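Local atomic coordinates of 11R-lipoxygenase (Gersemia fruticosa, PDB entry 3VF1), a protein that probably uses a non-heme iron to insert both atoms of molecular oxygen into a lipid substrate, as a calcium-dependent lipoxygenase. Residues D192-F204 and I428-I440. Sequence-based numbering, arbitrary orientation.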
ATOM      1  N   ASP A 192      10.706  15.242   7.759  1.00 41.84           N
ATOM      2  CA  ASP A 192      11.186  14.456   6.624  1.00 42.52           C
ATOM      3  C   ASP A 192      10.219  13.353   6.193  1.00 42.02           C
ATOM      4  O   ASP A 192      10.285  12.879   5.058  1.00 41.56           O
ATOM      5  CB  ASP A 192      12.553  13.845   6.939  1.00 43.70           C
ATOM      6  CG  ASP A 192      13.681  14.855   6.841  1.00 49.25           C
ATOM      7  OD1 ASP A 192      13.617  15.740   5.961  1.00 48.92           O
ATOM      8  OD2 ASP A 192      14.632  14.763   7.646  1.00 52.33           O
ATOM      9  N   VAL A 193       9.329  12.940   7.092  1.00 37.25           N
ATOM     10  CA  VAL A 193       8.385  11.870   6.782  1.00 38.17           C
ATOM     11  C   VAL A 193       6.930  12.326   6.901  1.00 39.22           C
ATOM     12  O   VAL A 193       6.025  11.506   7.047  1.00 39.60           O
ATOM     13  CB  VAL A 193       8.601  10.643   7.690  1.00 31.51           C
ATOM     14  CG1 VAL A 193      10.011  10.102   7.519  1.00 34.90           C
ATOM     15  CG2 VAL A 193       8.324  10.993   9.146  1.00 34.55           C
ATOM     16  N   GLN A 194       6.708  13.633   6.834  1.00 39.11           N
ATOM     17  CA  GLN A 194       5.356  14.176   6.886  1.00 39.62           C
ATOM     18  C   GLN A 194       4.719  14.159   5.504  1.00 39.41           C
ATOM     19  O   GLN A 194       5.374  13.836   4.513  1.00 39.47           O
ATOM     20  CB  GLN A 194       5.369  15.606   7.426  1.00 35.77           C
ATOM     21  CG  GLN A 194       5.635  15.700   8.915  1.00 39.45           C
ATOM     22  CD  GLN A 194       5.615  17.128   9.421  1.00 43.73           C
ATOM     23  OE1 GLN A 194       5.473  18.073   8.645  1.00 44.26           O
ATOM     24  NE2 GLN A 194       5.756  17.291  10.731  1.00 44.13           N
ATOM     25  N   PHE A 195       3.437  14.505   5.447  1.00 40.65           N
ATOM     26  CA  PHE A 195       2.732  14.612   4.179  1.00 40.18           C
ATOM     27  C   PHE A 195       3.390  15.673   3.307  1.00 41.45           C
ATOM     28  O   PHE A 195       3.723  16.758   3.780  1.00 41.09           O
ATOM     29  CB  PHE A 195       1.263  14.976   4.415  1.00 44.16           C
ATOM     30  CG  PHE A 195       0.437  13.851   4.975  1.00 42.79           C
ATOM     31  CD1 PHE A 195       0.527  12.572   4.448  1.00 38.49           C
ATOM     32  CD2 PHE A 195      -0.430  14.076   6.031  1.00 41.53           C
ATOM     33  CE1 PHE A 195      -0.234  11.541   4.962  1.00 37.69           C
ATOM     34  CE2 PHE A 195      -1.192  13.047   6.550  1.00 40.99           C
ATOM     35  CZ  PHE A 195      -1.094  11.779   6.016  1.00 40.96           C
ATOM     36  N   THR A 196       3.578  15.354   2.032  1.00 46.07           N
ATOM     37  CA  THR A 196       4.157  16.299   1.086  1.00 47.49           C
ATOM     38  C   THR A 196       3.097  17.265   0.565  1.00 52.25           C
ATOM     39  O   THR A 196       3.391  18.156  -0.230  1.00 55.85           O
ATOM     40  CB  THR A 196       4.811  15.573  -0.101  1.00 46.12           C
ATOM     41  OG1 THR A 196       3.843  14.745  -0.754  1.00 55.02           O
ATOM     42  CG2 THR A 196       5.973  14.713   0.377  1.00 50.03           C
ATOM     43  N   ASP A 197       1.860  17.080   1.016  1.00 57.39           N
ATOM     44  CA  ASP A 197       0.766  17.974   0.659  1.00 55.77           C
ATOM     45  C   ASP A 197      -0.123  18.183   1.879  1.00 59.29           C
ATOM     46  O   ASP A 197      -0.589  17.220   2.490  1.00 58.55           O
ATOM     47  CB  ASP A 197      -0.041  17.393  -0.502  1.00 56.27           C
ATOM     48  CG  ASP A 197      -1.020  18.391  -1.089  1.00 66.09           C
ATOM     49  OD1 ASP A 197      -1.681  19.112  -0.311  1.00 65.56           O
ATOM     50  OD2 ASP A 197      -1.123  18.460  -2.333  1.00 65.64           O
ATOM     51  N   GLU A 198      -0.357  19.442   2.230  1.00 63.81           N
ATOM     52  CA  GLU A 198      -1.069  19.773   3.459  1.00 68.85           C
ATOM     53  C   GLU A 198      -2.550  19.400   3.396  1.00 64.63           C
ATOM     54  O   GLU A 198      -3.191  19.201   4.429  1.00 66.99           O
ATOM     55  CB  GLU A 198      -0.921  21.267   3.766  1.00 74.98           C
ATOM     56  CG  GLU A 198      -1.465  21.682   5.125  1.00 81.32           C
ATOM     57  CD  GLU A 198      -0.727  21.026   6.279  1.00 86.02           C
ATOM     58  OE1 GLU A 198      -1.153  21.208   7.440  1.00 85.69           O
ATOM     59  OE2 GLU A 198       0.281  20.331   6.027  1.00 85.13           O
ATOM     60  N   ALA A 199      -3.089  19.301   2.186  1.00 59.97           N
ATOM     61  CA  ALA A 199      -4.496  18.964   2.004  1.00 60.47           C
ATOM     62  C   ALA A 199      -4.786  17.531   2.442  1.00 57.33           C
ATOM     63  O   ALA A 199      -5.911  17.204   2.818  1.00 61.41           O
ATOM     64  CB  ALA A 199      -4.898  19.160   0.551  1.00 62.43           C
ATOM     65  N   THR A 200      -3.765  16.680   2.391  1.00 55.14           N
ATOM     66  CA  THR A 200      -3.921  15.262   2.700  1.00 55.05           C
ATOM     67  C   THR A 200      -4.481  15.027   4.102  1.00 51.42           C
ATOM     68  O   THR A 200      -5.326  14.155   4.304  1.00 49.87           O
ATOM     69  CB  THR A 200      -2.575  14.520   2.589  1.00 48.32           C
ATOM     70  OG1 THR A 200      -2.000  14.751   1.297  1.00 51.84           O
ATOM     71  CG2 THR A 200      -2.768  13.026   2.798  1.00 47.64           C
ATOM     72  N   SER A 201      -4.003  15.805   5.067  1.00 51.20           N
ATOM     73  CA  SER A 201      -4.373  15.608   6.466  1.00 51.08           C
ATOM     74  C   SER A 201      -5.880  15.688   6.713  1.00 54.01           C
ATOM     75  O   SER A 201      -6.382  15.128   7.687  1.00 55.10           O
ATOM     76  CB  SER A 201      -3.650  16.626   7.352  1.00 56.89           C
ATOM     77  OG  SER A 201      -3.846  17.951   6.887  1.00 62.28           O
ATOM     78  N   SER A 202      -6.598  16.380   5.833  1.00 58.13           N
ATOM     79  CA  SER A 202      -8.037  16.571   6.000  1.00 60.04           C
ATOM     80  C   SER A 202      -8.817  15.969   4.835  1.00 58.94           C
ATOM     81  O   SER A 202      -9.683  16.624   4.257  1.00 63.90           O
ATOM     82  CB  SER A 202      -8.360  18.061   6.117  1.00 64.01           C
ATOM     83  OG  SER A 202      -8.012  18.761   4.935  1.00 62.89           O
ATOM     84  N   LEU A 203      -8.514  14.719   4.503  1.00 57.65           N
ATOM     85  CA  LEU A 203      -9.102  14.081   3.331  1.00 59.30           C
ATOM     86  C   LEU A 203     -10.154  13.037   3.701  1.00 61.09           C
ATOM     87  O   LEU A 203     -11.050  12.747   2.908  1.00 60.06           O
ATOM     88  CB  LEU A 203      -8.001  13.430   2.489  1.00 58.18           C
ATOM     89  CG  LEU A 203      -8.124  13.563   0.969  1.00 56.79           C
ATOM     90  CD1 LEU A 203      -8.059  15.023   0.543  1.00 55.68           C
ATOM     91  CD2 LEU A 203      -7.032  12.760   0.280  1.00 52.84           C
ATOM     92  N   PHE A 204     -10.045  12.476   4.903  1.00 59.88           N
ATOM     93  CA  PHE A 204     -10.946  11.408   5.327  1.00 55.18           C
ATOM     94  C   PHE A 204     -12.070  11.912   6.228  1.00 56.80           C
ATOM     95  O   PHE A 204     -12.825  11.119   6.791  1.00 55.72           O
ATOM     96  CB  PHE A 204     -10.162  10.306   6.037  1.00 55.13           C
ATOM     97  CG  PHE A 204      -9.038   9.743   5.216  1.00 64.22           C
ATOM     98  CD1 PHE A 204      -9.047   9.852   3.832  1.00 63.38           C
ATOM     99  CD2 PHE A 204      -7.970   9.109   5.825  1.00 65.35           C
ATOM    100  CE1 PHE A 204      -8.012   9.337   3.076  1.00 60.35           C
ATOM    101  CE2 PHE A 204      -6.932   8.592   5.073  1.00 68.84           C
ATOM    102  CZ  PHE A 204      -6.954   8.706   3.697  1.00 65.79           C
ATOM    103  N   ILE A 428       4.417   6.215   4.138  1.00 33.56           N
ATOM    104  CA  ILE A 428       3.612   5.204   4.818  1.00 34.64           C
ATOM    105  C   ILE A 428       3.371   5.549   6.287  1.00 32.61           C
ATOM    106  O   ILE A 428       2.298   5.279   6.823  1.00 32.57           O
ATOM    107  CB  ILE A 428       4.238   3.795   4.710  1.00 35.01           C
ATOM    108  CG1 ILE A 428       3.219   2.736   5.137  1.00 33.87           C
ATOM    109  CG2 ILE A 428       5.506   3.701   5.548  1.00 35.41           C
ATOM    110  CD1 ILE A 428       3.660   1.313   4.870  1.00 37.74           C
ATOM    111  N   MET A 429       4.362   6.146   6.939  1.00 33.87           N
ATOM    112  CA  MET A 429       4.220   6.524   8.343  1.00 32.58           C
ATOM    113  C   MET A 429       3.199   7.646   8.509  1.00 32.15           C
ATOM    114  O   MET A 429       2.380   7.620   9.429  1.00 32.74           O
ATOM    115  CB  MET A 429       5.567   6.946   8.933  1.00 37.99           C
ATOM    116  CG  MET A 429       6.424   5.780   9.401  1.00 39.13           C
ATOM    117  SD  MET A 429       8.008   6.285  10.109  1.00 40.01           S
ATOM    118  CE  MET A 429       8.840   6.923   8.663  1.00 37.05           C
ATOM    119  N   ALA A 430       3.247   8.628   7.615  1.00 31.29           N
ATOM    120  CA  ALA A 430       2.307   9.742   7.659  1.00 33.57           C
ATOM    121  C   ALA A 430       0.863   9.261   7.529  1.00 35.76           C
ATOM    122  O   ALA A 430       0.020   9.582   8.368  1.00 35.20           O
ATOM    123  CB  ALA A 430       2.629  10.749   6.564  1.00 35.74           C
ATOM    124  N   ILE A 431       0.580   8.492   6.480  1.00 34.13           N
ATOM    125  CA  ILE A 431      -0.787   8.057   6.202  1.00 33.57           C
ATOM    126  C   ILE A 431      -1.334   7.125   7.284  1.00 34.01           C
ATOM    127  O   ILE A 431      -2.518   7.181   7.612  1.00 35.44           O
ATOM    128  CB  ILE A 431      -0.906   7.359   4.826  1.00 34.04           C
ATOM    129  CG1 ILE A 431      -2.376   7.098   4.485  1.00 36.63           C
ATOM    130  CG2 ILE A 431      -0.133   6.047   4.810  1.00 33.65           C
ATOM    131  CD1 ILE A 431      -3.241   8.343   4.474  1.00 39.46           C
ATOM    132  N   ASN A 432      -0.476   6.272   7.836  1.00 32.47           N
ATOM    133  CA  ASN A 432      -0.902   5.339   8.876  1.00 30.78           C
ATOM    134  C   ASN A 432      -1.198   6.041  10.196  1.00 33.26           C
ATOM    135  O   ASN A 432      -2.072   5.618  10.949  1.00 34.24           O
ATOM    136  CB  ASN A 432       0.150   4.253   9.093  1.00 31.16           C
ATOM    137  CG  ASN A 432       0.093   3.171   8.038  1.00 32.31           C
ATOM    138  OD1 ASN A 432      -0.566   3.323   7.010  1.00 33.45           O
ATOM    139  ND2 ASN A 432       0.784   2.069   8.290  1.00 31.58           N
ATOM    140  N   THR A 433      -0.461   7.110  10.479  1.00 34.02           N
ATOM    141  CA  THR A 433      -0.704   7.893  11.682  1.00 33.64           C
ATOM    142  C   THR A 433      -2.068   8.559  11.574  1.00 36.84           C
ATOM    143  O   THR A 433      -2.819   8.618  12.546  1.00 39.67           O
ATOM    144  CB  THR A 433       0.373   8.971  11.892  1.00 39.85           C
ATOM    145  OG1 THR A 433       1.654   8.350  12.062  1.00 37.27           O
ATOM    146  CG2 THR A 433       0.057   9.808  13.123  1.00 39.24           C
ATOM    147  N   LEU A 434      -2.381   9.058  10.382  1.00 37.58           N
ATOM    148  CA  LEU A 434      -3.690   9.634  10.112  1.00 37.90           C
ATOM    149  C   LEU A 434      -4.755   8.547  10.198  1.00 41.82           C
ATOM    150  O   LEU A 434      -5.824   8.754  10.776  1.00 41.53           O
ATOM    151  CB  LEU A 434      -3.715  10.278   8.726  1.00 39.55           C
ATOM    152  CG  LEU A 434      -5.023  10.965   8.327  1.00 42.70           C
ATOM    153  CD1 LEU A 434      -5.240  12.224   9.153  1.00 46.82           C
ATOM    154  CD2 LEU A 434      -5.030  11.284   6.842  1.00 41.91           C
ATOM    155  N   GLY A 435      -4.455   7.388   9.621  1.00 39.72           N
ATOM    156  CA  GLY A 435      -5.372   6.263   9.637  1.00 40.13           C
ATOM    157  C   GLY A 435      -5.740   5.844  11.048  1.00 39.26           C
ATOM    158  O   GLY A 435      -6.896   5.533  11.336  1.00 42.74           O
ATOM    159  N   ARG A 436      -4.752   5.842  11.936  1.00 37.30           N
ATOM    160  CA  ARG A 436      -4.979   5.446  13.320  1.00 40.02           C
ATOM    161  C   ARG A 436      -5.919   6.403  14.051  1.00 37.74           C
ATOM    162  O   ARG A 436      -6.406   6.091  15.136  1.00 38.99           O
ATOM    163  CB  ARG A 436      -3.649   5.340  14.072  1.00 37.01           C
ATOM    164  CG  ARG A 436      -2.971   3.987  13.930  1.00 37.52           C
ATOM    165  CD  ARG A 436      -1.712   3.895  14.777  1.00 36.77           C
ATOM    166  NE  ARG A 436      -0.589   4.609  14.176  1.00 38.40           N
ATOM    167  CZ  ARG A 436       0.224   4.098  13.254  1.00 36.47           C
ATOM    168  NH1 ARG A 436       0.047   2.860  12.808  1.00 37.02           N
ATOM    169  NH2 ARG A 436       1.218   4.828  12.770  1.00 35.19           N
ATOM    170  N   ASN A 437      -6.175   7.564  13.457  1.00 39.93           N
ATOM    171  CA  ASN A 437      -7.068   8.546  14.063  1.00 42.52           C
ATOM    172  C   ASN A 437      -8.378   8.746  13.300  1.00 40.91           C
ATOM    173  O   ASN A 437      -9.418   8.985  13.910  1.00 44.88           O
ATOM    174  CB  ASN A 437      -6.354   9.894  14.203  1.00 47.24           C
ATOM    175  CG  ASN A 437      -5.154   9.827  15.131  1.00 43.40           C
ATOM    176  OD1 ASN A 437      -5.124   9.035  16.072  1.00 39.84           O
ATOM    177  ND2 ASN A 437      -4.158  10.665  14.869  1.00 41.73           N
ATOM    178  N   ASP A 438      -8.330   8.643  11.975  1.00 40.75           N
ATOM    179  CA  ASP A 438      -9.467   9.035  11.141  1.00 42.36           C
ATOM    180  C   ASP A 438     -10.052   7.913  10.275  1.00 46.09           C
ATOM    181  O   ASP A 438     -11.069   8.109   9.613  1.00 43.19           O
ATOM    182  CB  ASP A 438      -9.063  10.208  10.243  1.00 43.62           C
ATOM    183  CG  ASP A 438      -8.799  11.479  11.029  1.00 48.88           C
ATOM    184  OD1 ASP A 438      -8.555  11.390  12.252  1.00 47.97           O
ATOM    185  OD2 ASP A 438      -8.833  12.571  10.423  1.00 55.98           O
ATOM    186  N   LEU A 439      -9.421   6.743  10.279  1.00 44.78           N
ATOM    187  CA  LEU A 439      -9.905   5.625   9.474  1.00 43.00           C
ATOM    188  C   LEU A 439     -10.318   4.440  10.335  1.00 43.71           C
ATOM    189  O   LEU A 439     -11.457   3.975  10.272  1.00 45.86           O
ATOM    190  CB  LEU A 439      -8.826   5.170   8.490  1.00 45.54           C
ATOM    191  CG  LEU A 439      -8.521   6.087   7.306  1.00 57.41           C
ATOM    192  CD1 LEU A 439      -7.346   5.533   6.509  1.00 59.65           C
ATOM    193  CD2 LEU A 439      -9.741   6.252   6.413  1.00 54.74           C
ATOM    194  N   ILE A 440      -9.381   3.961  11.145  1.00 41.70           N
ATOM    195  CA  ILE A 440      -9.547   2.710  11.868  1.00 40.01           C
ATOM    196  C   ILE A 440     -10.407   2.828  13.131  1.00 39.70           C
ATOM    197  O   ILE A 440     -11.255   1.971  13.383  1.00 42.58           O
ATOM    198  CB  ILE A 440      -8.174   2.128  12.253  1.00 37.08           C
ATOM    199  CG1 ILE A 440      -7.313   1.951  11.001  1.00 41.59           C
ATOM    200  CG2 ILE A 440      -8.342   0.804  12.979  1.00 36.89           C
ATOM    201  CD1 ILE A 440      -5.892   1.514  11.284  1.00 43.14           C
TER
HETATM  202  O   HOH W   1       5.503   9.258   6.001  1.00 35.43           O
HETATM  203  O   HOH W   2      -8.743  13.566   7.323  1.00 50.09           O
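Phe204 packs against Ile431 and Leu434 of helix 428-438 and against Leu439, all through the CD2 and CE2 side of its ring. Phe204 CE2 lies 3.4 Å from Leu439 CD1 and 3.7 Å from Ile431 CD1, while Leu434 CD2 meets it at the same 3.7 Å. With Leu434 CG anti to the backbone N (chi1 -178°), CD2 lies between two rings, touching Phe204 obliquely and, more loosely, Phe195 CZ, while CD1 approaches Ser201 O. Further along, the Ala430 methyl lies over one face of the Phe195 ring, a CH-pi contact with CB 3.8 Å from the ring centroid and 29° off its normal. Thr200 CG2 covers the opposite face, 3.6 Å from the ring plane. A serine in place of Phe195 would probably leave a gap between Ala430 and Thr200 and cost the Ala430 methyl its CH-pi partner.

No direct hydrogen bond links the segments; two waters bridge them instead. One donates to Val193 O and accepts from Ala430 N; the other joins Ser201 O, Phe204 N and Asp438 OD2. The loop between helices 148-164 and 208-213 thus packs on helix 428-438 of the lipoxygenase domain beside the iron site: the side chain of Ile431 comes within about 6 Å of the iron, nearest atoms, and Phe204 nears the iron ligand Ile698. Helix 619-632 packs on Phe204 through Ala631 and Leu632, whereas helix 369-410, which carries the iron ligand His397, meets Val193 and Met429 through Trp408.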